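Local structure of putative pyridoxamine 5-phosphate-dependent dehydrase, Wbdk (Escherichia coli, 2GMS) at residues A52-S57 with V251-M256; V88-T93 with E331-V336; G218-L223 with F238-K243; S307-K312 with A361-K366. The protein catalyses the coenzyme B6-dependent removal of the C3' hydroxyl from GDP-4-keto-6-deoxy-D-mannose in the biosynthesis of L-colitose, a sugar of the bacterial O-antigen. One frame throughout, in Å; residues are numbered along the deposited sequence.

Interaction 1: A52-S57 with V251-M256; sequences AVMVSS and VRPLEM. With P0P ([4-(dihydroxymethyl)-5-hydroxy-6-methylpyridin-3-yl]methyl dihydrogen phosphate), chain D.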
# COMPACT_ATOMS: atom_id res chain seq x y z
N ALA A 52 16.97 7.51 1.68
CA ALA A 52 15.70 7.62 0.97
C ALA A 52 15.10 6.21 0.85
O ALA A 52 15.81 5.24 0.62
CB ALA A 52 15.87 8.23 -0.43
N VAL A 53 13.78 6.10 1.04
CA VAL A 53 13.09 4.84 0.90
C VAL A 53 11.91 5.04 -0.04
O VAL A 53 11.01 5.86 0.22
CB VAL A 53 12.61 4.34 2.25
CG1 VAL A 53 11.74 3.09 2.08
CG2 VAL A 53 13.80 4.09 3.17
N MET A 54 11.93 4.34 -1.17
CA MET A 54 10.87 4.44 -2.14
C MET A 54 9.72 3.51 -1.71
O MET A 54 9.93 2.36 -1.29
CB MET A 54 11.35 4.09 -3.56
CG MET A 54 10.30 4.34 -4.62
SD MET A 54 10.79 3.79 -6.29
CE MET A 54 9.75 4.89 -7.27
N VAL A 55 8.50 4.04 -1.82
CA VAL A 55 7.28 3.31 -1.44
C VAL A 55 6.31 3.32 -2.61
O VAL A 55 6.55 3.99 -3.61
CB VAL A 55 6.69 3.73 -0.07
CG1 VAL A 55 7.71 3.39 1.01
CG2 VAL A 55 6.43 5.23 0.03
N SER A 56 5.20 2.62 -2.51
CA SER A 56 4.24 2.52 -3.60
C SER A 56 3.50 3.82 -3.99
O SER A 56 3.02 3.96 -5.12
CB SER A 56 3.28 1.35 -3.36
OG SER A 56 2.58 1.59 -2.14
N SER A 57 3.37 4.76 -3.06
CA SER A 57 2.70 6.03 -3.28
C SER A 57 3.14 7.04 -2.22
O SER A 57 3.75 6.71 -1.19
CB SER A 57 1.15 5.94 -3.26
OG SER A 57 0.66 5.41 -2.03
N VAL A 251 4.32 -2.41 0.94
CA VAL A 251 4.08 -1.20 0.17
C VAL A 251 5.24 -0.97 -0.79
O VAL A 251 5.61 0.17 -1.08
CB VAL A 251 3.75 0.07 0.97
CG1 VAL A 251 2.36 -0.02 1.56
CG2 VAL A 251 4.73 0.37 2.10
N ARG A 252 5.82 -2.07 -1.26
CA ARG A 252 6.95 -1.91 -2.16
C ARG A 252 6.56 -1.30 -3.49
O ARG A 252 5.45 -1.53 -3.95
CB ARG A 252 7.58 -3.25 -2.46
CG ARG A 252 8.25 -3.92 -1.27
CD ARG A 252 8.81 -5.29 -1.69
NE ARG A 252 7.78 -6.16 -2.25
CZ ARG A 252 7.71 -7.49 -2.12
NH1 ARG A 252 8.63 -8.19 -1.45
NH2 ARG A 252 6.70 -8.16 -2.66
N PRO A 253 7.47 -0.55 -4.12
CA PRO A 253 7.19 -0.00 -5.43
C PRO A 253 7.64 -1.05 -6.45
O PRO A 253 8.39 -1.98 -6.14
CB PRO A 253 8.11 1.22 -5.60
CG PRO A 253 9.29 0.92 -4.68
CD PRO A 253 8.79 -0.07 -3.64
N LEU A 254 7.19 -0.89 -7.67
CA LEU A 254 7.61 -1.82 -8.70
C LEU A 254 9.00 -1.42 -9.18
O LEU A 254 9.36 -0.22 -9.21
CB LEU A 254 6.67 -1.76 -9.92
CG LEU A 254 5.29 -2.34 -9.63
CD1 LEU A 254 4.45 -2.27 -10.90
CD2 LEU A 254 5.43 -3.78 -9.16
N GLU A 255 9.75 -2.42 -9.58
CA GLU A 255 11.07 -2.13 -10.11
C GLU A 255 11.00 -1.11 -11.26
O GLU A 255 11.87 -0.24 -11.40
CB GLU A 255 11.71 -3.44 -10.56
CG GLU A 255 13.12 -3.19 -11.08
CD GLU A 255 14.14 -2.97 -10.00
OE1 GLU A 255 13.90 -2.49 -8.91
OE2 GLU A 255 15.33 -3.34 -10.40
N MET A 256 9.96 -1.19 -12.09
CA MET A 256 9.77 -0.25 -13.22
C MET A 256 9.73 1.22 -12.79
O MET A 256 10.27 2.09 -13.47
CB MET A 256 8.45 -0.48 -13.96
CG MET A 256 8.60 -1.32 -15.19
SD MET A 256 6.98 -1.75 -15.82
CE MET A 256 7.41 -3.25 -16.74
O3 P0P D . -0.98 16.40 -2.27
N1 P0P D . -0.10 14.39 0.53
C2 P0P D . -0.36 15.46 -0.19
C2A P0P D . -0.27 16.85 0.41
C3 P0P D . -0.72 15.32 -1.50
C4 P0P D . -0.79 14.05 -2.05
C4A P0P D . -1.15 13.91 -3.51
O4A P0P D . -0.96 15.14 -4.16
O4B P0P D . -2.47 13.51 -3.67
C5 P0P D . -0.59 12.90 -1.25
C6 P0P D . -0.19 13.15 0.03
C5A P0P D . -0.60 11.71 -1.94
O4P P0P D . 0.36 11.20 -2.75
P P0P D . -0.18 9.97 -3.63
O1P P0P D . -1.24 10.52 -4.50
O2P P0P D . 1.10 9.52 -4.51
O3P P0P D . -0.72 8.74 -2.75

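Interaction 2: V88-T93 with E331-V336; sequences VSWSTT and ECRPIV. With P0P ([4-(dihydroxymethyl)-5-hydroxy-6-methylpyridin-3-yl]methyl dihydrogen phosphate), chain D.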
# COMPACT_ATOMS: atom_id res chain seq x y z
N VAL A 88 -5.67 22.52 5.71
CA VAL A 88 -5.76 22.28 4.28
C VAL A 88 -4.63 21.37 3.83
O VAL A 88 -3.47 21.67 4.02
CB VAL A 88 -5.76 23.59 3.49
CG1 VAL A 88 -5.85 23.30 1.98
CG2 VAL A 88 -6.92 24.48 3.94
N SER A 89 -4.99 20.22 3.28
CA SER A 89 -4.03 19.25 2.79
C SER A 89 -4.75 18.11 2.04
O SER A 89 -5.96 18.15 1.88
CB SER A 89 -3.17 18.68 3.91
OG SER A 89 -2.22 17.87 3.25
N TRP A 90 -4.03 17.09 1.64
CA TRP A 90 -4.65 15.96 0.97
C TRP A 90 -5.22 15.01 2.04
O TRP A 90 -4.76 14.98 3.17
CB TRP A 90 -3.65 15.26 0.02
CG TRP A 90 -4.29 14.13 -0.72
CD1 TRP A 90 -4.05 12.81 -0.56
CD2 TRP A 90 -5.32 14.25 -1.69
NE1 TRP A 90 -4.87 12.09 -1.38
CE2 TRP A 90 -5.67 12.94 -2.09
CE3 TRP A 90 -5.99 15.34 -2.25
CZ2 TRP A 90 -6.67 12.69 -3.03
CZ3 TRP A 90 -6.98 15.09 -3.19
CH2 TRP A 90 -7.30 13.79 -3.58
N SER A 91 -6.23 14.23 1.73
CA SER A 91 -6.79 13.36 2.76
C SER A 91 -5.81 12.40 3.42
O SER A 91 -5.95 12.10 4.61
CB SER A 91 -7.98 12.57 2.24
OG SER A 91 -7.51 11.62 1.32
N THR A 92 -4.84 11.89 2.66
CA THR A 92 -3.88 10.93 3.17
C THR A 92 -2.80 11.52 4.04
O THR A 92 -1.89 10.83 4.50
CB THR A 92 -3.33 9.93 2.16
OG1 THR A 92 -2.72 10.62 1.07
CG2 THR A 92 -4.44 8.98 1.73
N THR A 93 -2.90 12.80 4.28
CA THR A 93 -1.95 13.38 5.18
C THR A 93 -2.51 13.06 6.59
O THR A 93 -1.80 12.82 7.55
CB THR A 93 -1.94 14.91 4.98
OG1 THR A 93 -1.47 15.24 3.70
CG2 THR A 93 -1.17 15.64 6.06
N GLU A 331 -9.04 24.15 -17.52
CA GLU A 331 -9.28 23.26 -16.39
C GLU A 331 -8.92 23.95 -15.07
O GLU A 331 -7.89 24.63 -14.93
CB GLU A 331 -8.43 21.99 -16.52
CG GLU A 331 -9.03 21.02 -17.52
CD GLU A 331 -8.35 19.68 -17.57
OE1 GLU A 331 -7.08 19.59 -17.51
OE2 GLU A 331 -9.10 18.64 -17.68
N CYS A 332 -9.78 23.78 -14.10
CA CYS A 332 -9.56 24.35 -12.77
C CYS A 332 -10.04 23.32 -11.75
O CYS A 332 -10.86 22.45 -12.05
CB CYS A 332 -10.23 25.71 -12.62
SG CYS A 332 -12.05 25.67 -12.81
N ARG A 333 -9.50 23.46 -10.55
CA ARG A 333 -9.70 22.46 -9.39
C ARG A 333 -9.90 23.38 -8.11
O ARG A 333 -9.56 24.59 -8.10
CB ARG A 333 -8.47 21.38 -9.36
CG ARG A 333 -7.90 21.06 -7.97
CD ARG A 333 -6.64 20.20 -8.00
NE ARG A 333 -6.55 19.34 -6.82
CZ ARG A 333 -5.77 18.27 -6.71
NH1 ARG A 333 -5.23 17.69 -7.79
NH2 ARG A 333 -5.47 17.73 -5.53
N PRO A 334 -10.43 22.83 -7.07
CA PRO A 334 -10.38 23.50 -5.80
C PRO A 334 -8.93 23.43 -5.35
O PRO A 334 -8.10 22.71 -5.89
CB PRO A 334 -11.22 22.67 -4.82
CG PRO A 334 -11.83 21.52 -5.61
CD PRO A 334 -11.43 21.74 -7.05
N ILE A 335 -8.63 24.22 -4.35
CA ILE A 335 -7.30 24.18 -3.83
C ILE A 335 -7.22 22.94 -2.95
O ILE A 335 -7.75 22.85 -1.83
CB ILE A 335 -6.94 25.43 -3.06
CG1 ILE A 335 -6.96 26.63 -4.01
CG2 ILE A 335 -5.58 25.27 -2.39
CD1 ILE A 335 -7.02 27.98 -3.28
N VAL A 336 -6.57 21.94 -3.53
CA VAL A 336 -6.40 20.66 -2.88
C VAL A 336 -7.80 20.17 -2.52
O VAL A 336 -8.67 20.05 -3.38
CB VAL A 336 -5.35 20.72 -1.74
CG1 VAL A 336 -4.90 19.34 -1.25
CG2 VAL A 336 -4.10 21.48 -2.15
O3 P0P D . -0.98 16.40 -2.27
N1 P0P D . -0.10 14.39 0.53
C2 P0P D . -0.36 15.46 -0.19
C2A P0P D . -0.27 16.85 0.41
C3 P0P D . -0.72 15.32 -1.50
C4 P0P D . -0.79 14.05 -2.05
C4A P0P D . -1.15 13.91 -3.51
O4A P0P D . -0.96 15.14 -4.16
O4B P0P D . -2.47 13.51 -3.67
C5 P0P D . -0.59 12.90 -1.25
C6 P0P D . -0.19 13.15 0.03
C5A P0P D . -0.60 11.71 -1.94
O4P P0P D . 0.36 11.20 -2.75
P P0P D . -0.18 9.97 -3.63
O1P P0P D . -1.24 10.52 -4.50
O2P P0P D . 1.10 9.52 -4.51
O3P P0P D . -0.72 8.74 -2.75

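Interaction 3: G218-L223 with F238-K243; sequences GWTRNL and FEESFK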
# COMPACT_ATOMS: atom_id res chain seq x y z
N GLY A 218 7.77 -6.64 7.27
CA GLY A 218 8.26 -6.67 8.65
C GLY A 218 9.39 -7.69 8.82
O GLY A 218 9.68 -8.19 9.90
N TRP A 219 10.03 -8.01 7.72
CA TRP A 219 11.11 -8.96 7.75
C TRP A 219 12.48 -8.30 7.82
O TRP A 219 12.58 -7.07 7.86
CB TRP A 219 11.02 -9.93 6.56
CG TRP A 219 11.27 -9.33 5.19
CD1 TRP A 219 11.90 -8.15 4.87
CD2 TRP A 219 10.87 -9.91 3.95
NE1 TRP A 219 11.92 -7.97 3.51
CE2 TRP A 219 11.28 -9.04 2.92
CE3 TRP A 219 10.21 -11.10 3.63
CZ2 TRP A 219 11.04 -9.34 1.58
CZ3 TRP A 219 9.98 -11.39 2.30
CH2 TRP A 219 10.40 -10.51 1.29
N THR A 220 13.51 -9.13 7.80
CA THR A 220 14.89 -8.66 7.89
C THR A 220 15.68 -8.69 6.59
O THR A 220 16.84 -8.26 6.53
CB THR A 220 15.67 -9.48 8.96
OG1 THR A 220 15.91 -10.78 8.48
CG2 THR A 220 14.91 -9.60 10.28
N ARG A 221 15.08 -9.23 5.54
CA ARG A 221 15.77 -9.36 4.27
C ARG A 221 16.39 -8.11 3.68
O ARG A 221 17.41 -8.22 2.99
CB ARG A 221 14.95 -10.04 3.20
CG ARG A 221 14.21 -11.24 3.72
CD ARG A 221 13.71 -12.02 2.53
NE ARG A 221 12.94 -13.17 2.92
CZ ARG A 221 12.41 -14.00 2.04
NH1 ARG A 221 12.56 -13.82 0.72
NH2 ARG A 221 11.69 -15.02 2.49
N ASN A 222 15.78 -6.94 3.90
CA ASN A 222 16.33 -5.70 3.35
C ASN A 222 17.24 -4.93 4.32
O ASN A 222 17.68 -3.81 4.05
CB ASN A 222 15.22 -4.79 2.81
CG ASN A 222 14.34 -5.51 1.81
OD1 ASN A 222 13.14 -5.75 2.03
ND2 ASN A 222 14.97 -5.87 0.69
N LEU A 223 17.49 -5.53 5.48
CA LEU A 223 18.31 -4.90 6.49
C LEU A 223 19.74 -5.38 6.36
O LEU A 223 19.98 -6.50 5.92
CB LEU A 223 17.78 -5.28 7.89
CG LEU A 223 16.41 -4.68 8.19
CD1 LEU A 223 16.00 -5.06 9.61
CD2 LEU A 223 16.49 -3.16 8.09
N PHE A 238 17.95 -20.25 6.25
CA PHE A 238 16.66 -20.91 6.40
C PHE A 238 15.99 -20.32 7.65
O PHE A 238 14.79 -20.42 7.89
CB PHE A 238 16.87 -22.44 6.57
CG PHE A 238 15.73 -23.40 6.23
CD1 PHE A 238 15.49 -23.80 4.92
CD2 PHE A 238 14.90 -23.94 7.22
CE1 PHE A 238 14.47 -24.69 4.58
CE2 PHE A 238 13.85 -24.81 6.91
CZ PHE A 238 13.63 -25.19 5.58
N GLU A 239 16.79 -19.68 8.46
CA GLU A 239 16.25 -19.13 9.68
C GLU A 239 15.99 -17.61 9.66
O GLU A 239 14.91 -17.12 9.99
CB GLU A 239 17.23 -19.48 10.80
CG GLU A 239 16.71 -19.05 12.16
CD GLU A 239 15.61 -19.97 12.59
OE1 GLU A 239 14.72 -20.35 11.83
OE2 GLU A 239 15.71 -20.33 13.85
N GLU A 240 17.00 -16.86 9.30
CA GLU A 240 17.00 -15.42 9.25
C GLU A 240 16.10 -14.84 8.17
O GLU A 240 15.66 -13.68 8.29
CB GLU A 240 18.45 -14.93 9.02
CG GLU A 240 18.60 -13.40 9.11
CD GLU A 240 18.30 -12.90 10.49
OE1 GLU A 240 18.62 -13.50 11.52
OE2 GLU A 240 17.65 -11.77 10.47
N SER A 241 15.84 -15.60 7.11
CA SER A 241 15.02 -15.11 6.00
C SER A 241 13.51 -15.11 6.24
O SER A 241 12.75 -14.48 5.51
CB SER A 241 15.35 -15.79 4.67
OG SER A 241 16.49 -15.17 4.09
N PHE A 242 13.11 -15.81 7.30
CA PHE A 242 11.71 -15.98 7.64
C PHE A 242 11.34 -15.46 9.02
O PHE A 242 10.45 -15.97 9.70
CB PHE A 242 11.41 -17.48 7.47
CG PHE A 242 11.67 -17.87 6.03
CD1 PHE A 242 12.94 -18.26 5.57
CD2 PHE A 242 10.61 -17.81 5.12
CE1 PHE A 242 13.14 -18.60 4.23
CE2 PHE A 242 10.80 -18.16 3.78
CZ PHE A 242 12.06 -18.55 3.34
N LYS A 243 12.06 -14.42 9.41
CA LYS A 243 11.89 -13.79 10.70
C LYS A 243 11.25 -12.40 10.55
O LYS A 243 11.65 -11.59 9.71
CB LYS A 243 13.19 -13.91 11.48
CG LYS A 243 14.00 -12.66 11.72
CD LYS A 243 15.00 -12.85 12.85
CE LYS A 243 15.58 -14.27 12.92
NZ LYS A 243 17.01 -14.31 13.29

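Interaction 4: S307-K312 with A361-K366; sequences SFIIKK and AEYLDK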
# COMPACT_ATOMS: atom_id res chain seq x y z
N SER A 307 -2.68 29.05 -7.54
CA SER A 307 -3.88 29.28 -6.75
C SER A 307 -4.43 30.72 -6.89
O SER A 307 -3.72 31.70 -7.15
CB SER A 307 -3.65 28.95 -5.27
OG SER A 307 -2.68 29.87 -4.75
N PHE A 308 -5.74 30.82 -6.65
CA PHE A 308 -6.42 32.09 -6.67
C PHE A 308 -7.46 32.05 -5.58
O PHE A 308 -8.18 31.04 -5.44
CB PHE A 308 -7.26 32.32 -7.92
CG PHE A 308 -6.52 32.52 -9.22
CD1 PHE A 308 -6.74 31.62 -10.25
CD2 PHE A 308 -5.67 33.61 -9.43
CE1 PHE A 308 -6.12 31.76 -11.49
CE2 PHE A 308 -5.05 33.79 -10.67
CZ PHE A 308 -5.27 32.85 -11.68
N ILE A 309 -7.54 33.16 -4.85
CA ILE A 309 -8.51 33.40 -3.80
C ILE A 309 -9.22 34.70 -4.16
O ILE A 309 -8.57 35.74 -4.42
CB ILE A 309 -7.93 33.54 -2.39
CG1 ILE A 309 -6.92 32.45 -2.04
CG2 ILE A 309 -9.01 33.73 -1.31
CD1 ILE A 309 -7.52 31.24 -1.35
N ILE A 310 -10.56 34.64 -4.21
CA ILE A 310 -11.35 35.81 -4.55
C ILE A 310 -11.20 36.82 -3.43
O ILE A 310 -11.25 36.47 -2.25
CB ILE A 310 -12.81 35.49 -4.87
CG1 ILE A 310 -12.89 34.62 -6.11
CG2 ILE A 310 -13.56 36.78 -5.17
CD1 ILE A 310 -14.25 33.94 -6.22
N LYS A 311 -10.98 38.07 -3.79
CA LYS A 311 -10.83 39.11 -2.79
C LYS A 311 -12.14 39.38 -2.07
O LYS A 311 -13.24 39.34 -2.65
CB LYS A 311 -10.33 40.40 -3.41
CG LYS A 311 -8.85 40.34 -3.69
CD LYS A 311 -8.38 41.52 -4.52
CE LYS A 311 -6.87 41.71 -4.45
NZ LYS A 311 -6.32 42.18 -5.72
N LYS A 312 -12.03 39.67 -0.77
CA LYS A 312 -13.22 39.95 -0.01
C LYS A 312 -13.93 41.22 -0.49
O LYS A 312 -13.31 42.21 -0.90
CB LYS A 312 -12.89 40.09 1.46
CG LYS A 312 -12.95 38.78 2.21
CD LYS A 312 -12.28 38.85 3.58
CE LYS A 312 -12.71 37.75 4.53
NZ LYS A 312 -11.87 37.65 5.75
N ALA A 361 -9.34 28.77 6.35
CA ALA A 361 -9.60 27.55 5.61
C ALA A 361 -11.02 27.62 5.05
O ALA A 361 -11.26 27.28 3.87
CB ALA A 361 -9.35 26.31 6.47
N GLU A 362 -11.97 28.09 5.87
CA GLU A 362 -13.34 28.21 5.39
C GLU A 362 -13.49 29.20 4.24
O GLU A 362 -14.25 28.95 3.34
CB GLU A 362 -14.36 28.51 6.51
CG GLU A 362 -14.38 27.40 7.56
CD GLU A 362 -15.14 27.83 8.78
OE1 GLU A 362 -15.56 28.96 8.92
OE2 GLU A 362 -15.31 26.88 9.67
N TYR A 363 -12.74 30.31 4.29
CA TYR A 363 -12.76 31.30 3.24
C TYR A 363 -12.24 30.69 1.94
O TYR A 363 -12.88 30.80 0.90
CB TYR A 363 -11.95 32.57 3.61
CG TYR A 363 -12.17 33.67 2.58
CD1 TYR A 363 -13.38 34.35 2.58
CD2 TYR A 363 -11.24 33.98 1.58
CE1 TYR A 363 -13.68 35.34 1.64
CE2 TYR A 363 -11.51 34.97 0.63
CZ TYR A 363 -12.73 35.65 0.66
OH TYR A 363 -13.04 36.62 -0.24
N LEU A 364 -11.08 30.05 2.03
CA LEU A 364 -10.45 29.40 0.90
C LEU A 364 -11.37 28.34 0.33
O LEU A 364 -11.46 28.13 -0.89
CB LEU A 364 -9.14 28.75 1.38
CG LEU A 364 -8.50 27.80 0.36
CD1 LEU A 364 -6.98 27.79 0.54
CD2 LEU A 364 -9.00 26.36 0.50
N ASP A 365 -12.08 27.64 1.22
CA ASP A 365 -12.99 26.59 0.78
C ASP A 365 -14.07 27.05 -0.17
O ASP A 365 -14.48 26.38 -1.12
CB ASP A 365 -13.69 25.88 1.96
CG ASP A 365 -14.24 24.54 1.55
OD1 ASP A 365 -13.55 23.55 1.44
OD2 ASP A 365 -15.50 24.56 1.27
N LYS A 366 -14.52 28.24 0.13
CA LYS A 366 -15.58 28.79 -0.63
C LYS A 366 -15.11 29.73 -1.71
O LYS A 366 -15.79 29.90 -2.72
CB LYS A 366 -16.59 29.34 0.39
CG LYS A 366 -17.28 30.64 0.03
CD LYS A 366 -17.52 31.53 1.24
CE LYS A 366 -17.22 30.86 2.58
NZ LYS A 366 -16.78 31.77 3.65

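Interaction 1: A52-S57 with V251-M256
Ser-56 and Pro-253 bring the two backbones together, CA to CA 4.3 Å, where strand 51-55 gives way to the short loop before helix 58-68. The one bond between the segments is weak: Ser-56 N reaches Val-251 O at 2.9 Å, but with an N-H...O angle of only 129°. Val-55 adds a CA-H...O contact to the same oxygen. Pro-253 is the main apolar piece. Its CG meets Met-54 CG at 3.6 Å, and Met-54 SD lies just as near that ring carbon. The thioether gets there because Met-54 CG stands opposite the backbone N (chi1 -173°) and the chain runs on extended, a slender arm suited to lying against a rigid ring. Proline fits this buried place well, since its nitrogen has no hydrogen needing a partner. Ser-56 OG lies 3.7 Å from Val-251 CB and is hydrogen-bonded with Thr-60 OG1. The Arg-252 side chain sets out away from the strand segment, and its NH2 makes a salt bridge with Glu-196 of the second subunit. Ser-57 OG N-caps helix 58-68 at Thr-60 N; with Gly-58 N and Ser-59 OG, which bond to P0P, this helix start cradles the coenzyme phosphate. Around the contact, strand 51-55 pairs with strand 198-202 at the sheet's edge, helix 58-68 packs on Val-55 and Val-251, and helix 34-47 covers Met-54 and Pro-253.

Interaction 2: V88-T93 with E331-V336
Val-336 and Arg-333 both approach Trp-90, one at the rim of the indole and the other obliquely. Val-336 CG1 lies near the ring plane, 4.3 Å from Trp-90 CE3, and comes nearer the backbone, 3.5 Å from Ser-89 O. Arg-333 comes in at about a right angle to the indole, its NH2 3.8 Å from Trp-90 CZ3 and the guanidinium and ring planes 59° apart. A compact, branched valine suits close packing against a main-chain carbonyl, whereas the long arginine can reach past it to the far end of the indole.

Trp-90 in turn lies against the coenzyme: a chi1 of -178° swings the indole away from its own backbone N and toward P0P. Its CB is 3.3 Å from C2 of P0P, and the hydroxyl O4B of the hydrated aldehyde sits 3.4 Å above one face of the indole. The opposite face meets Ser-91 OG. Behind this layer, Ser-89 OG donates to Thr-93 OG1 at 2.8 Å, and Thr-93 OG1 is bonded to Asp-161, a short relay of hydroxyls and a carboxylate near the pyridine. Phe-244 of the second subunit meets the indole edge-to-face, so the pocket is built at the dimer interface.

Between the segments the forces are thus mainly dispersion and fit of shape; the polar bonds of each are made within it or to other parts of the protein. The Arg-333 charge may make this side of the pocket more electropositive.

Interaction 3: G218-L223 with F238-K243
Thr-220 OG1 donates to Glu-240 OE2 at 2.8 Å, meeting the anti side of the carboxylate somewhat out of its plane. The other oxygen, Glu-240 OE1, is held by Ser-234 N and by a salt bridge from Lys-243 NZ, which comes from above the carboxylate. Glutamate is long enough to bend back and serve all these donors.

Arg-221 runs extended from CG to NE, which carries its guanidinium out to grip one backbone acceptor with two nitrogens. NE lies 2.9 Å from Ser-241 O, in the carbonyl plane on a lone pair, with an N-H...O angle of 155°. NH2 is 3.2 Å from the same Ser-241 O but tilted well above that plane. It also stands over one face of Phe-242 in a cation-pi contact, Arg-221 CZ 5.0 Å from the ring centroid.

These segments belong to the excursion between helix 205-214 and helix 255-286, which carries two short strands and the short helix 237-240 and projects toward the second subunit: Phe-242 packs on Val-336 and Trp-219 on Trp-90 of that chain. Arg-221 probably binds the nucleotide-sugar substrate there.

One face of the guanidinium is covered by Trp-219 CZ3, 3.5 Å above its plane, while Ser-241 O and Phe-242 CE2 lie at its edge. The indole is fixed by an almost straight bond, Trp-219 NE1 to Asn-222 OD1 2.9 Å (177°). Leu-223 N to Thr-220 O closes a type I turn, and Lys-233 NZ bonds to both Thr-220 O and Leu-223 O.

Interaction 4: S307-K312 with A361-K366
Tyr-363 OH donates to Ile-310 O at 2.7 Å, the one hydrogen bond between segments 307-312 and 361-366. Helix 359-367 lies across the three-stranded antiparallel sheet of 292-293, 305-310 and 368-372, part of the smaller C-terminal domain of the aspartate aminotransferase (fold type I) architecture. Strand and helix axes approach to 8.3 Å at 101°, close to perpendicular. The chain leaves the helix directly into strand 368-372, which pairs with 305-310, so the helix is tied to the sheet by sequence as well as by contact.

Tyrosine suits its place because a flat ring can lie between helix and strand and still deliver a hydroxyl to a main-chain oxygen at the strand's end. With chi1 at -171° the ring is thrown clear of its own backbone N and carried to the strand. The hydroxyl meets the Ile-310 carbonyl from 42° above its plane, and not along a lone pair.

Along the edge of the ring, Ile-309 CG2 touches Tyr-363 CE2 at 3.4 Å, beta-branched bulk of the kind that strands readily carry. Over one face lies the Lys-312 chain, CE 4.3 Å from the Tyr-363 ring centroid in a CH-pi contact. Its ammonium is farther off, at most a weak attraction, and this exposed side chain is poorly ordered. Next to the tyrosine in sequence, Leu-364 crosses Ile-309 at about a right angle, with Ile-309 CD1 4.0 Å from Leu-364 CG.

Along the chain, interaction 3 is nested inside the loops closed by interactions 1 and 2, which themselves cross, while interaction 4 comes after interactions 1 and 3 and crosses interaction 2. Interactions 1 and 3 have centres about 19 Å apart and touch through Arg-252 NH1 and Trp-219 CH2, 4.0 Å apart, and both contact the second subunit. Interactions 2 and 4, with centres about 13 Å apart, touch through Ile-335 CD1 and Ile-309 CD1 at 3.8 Å, joining the coenzyme pocket to the three-stranded sheet. Interactions 1 and 2 both touch P0P although their centres lie about 23 Å apart. The active site is thus assembled from distant segments and both subunits, whereas interaction 4 meets no other chain.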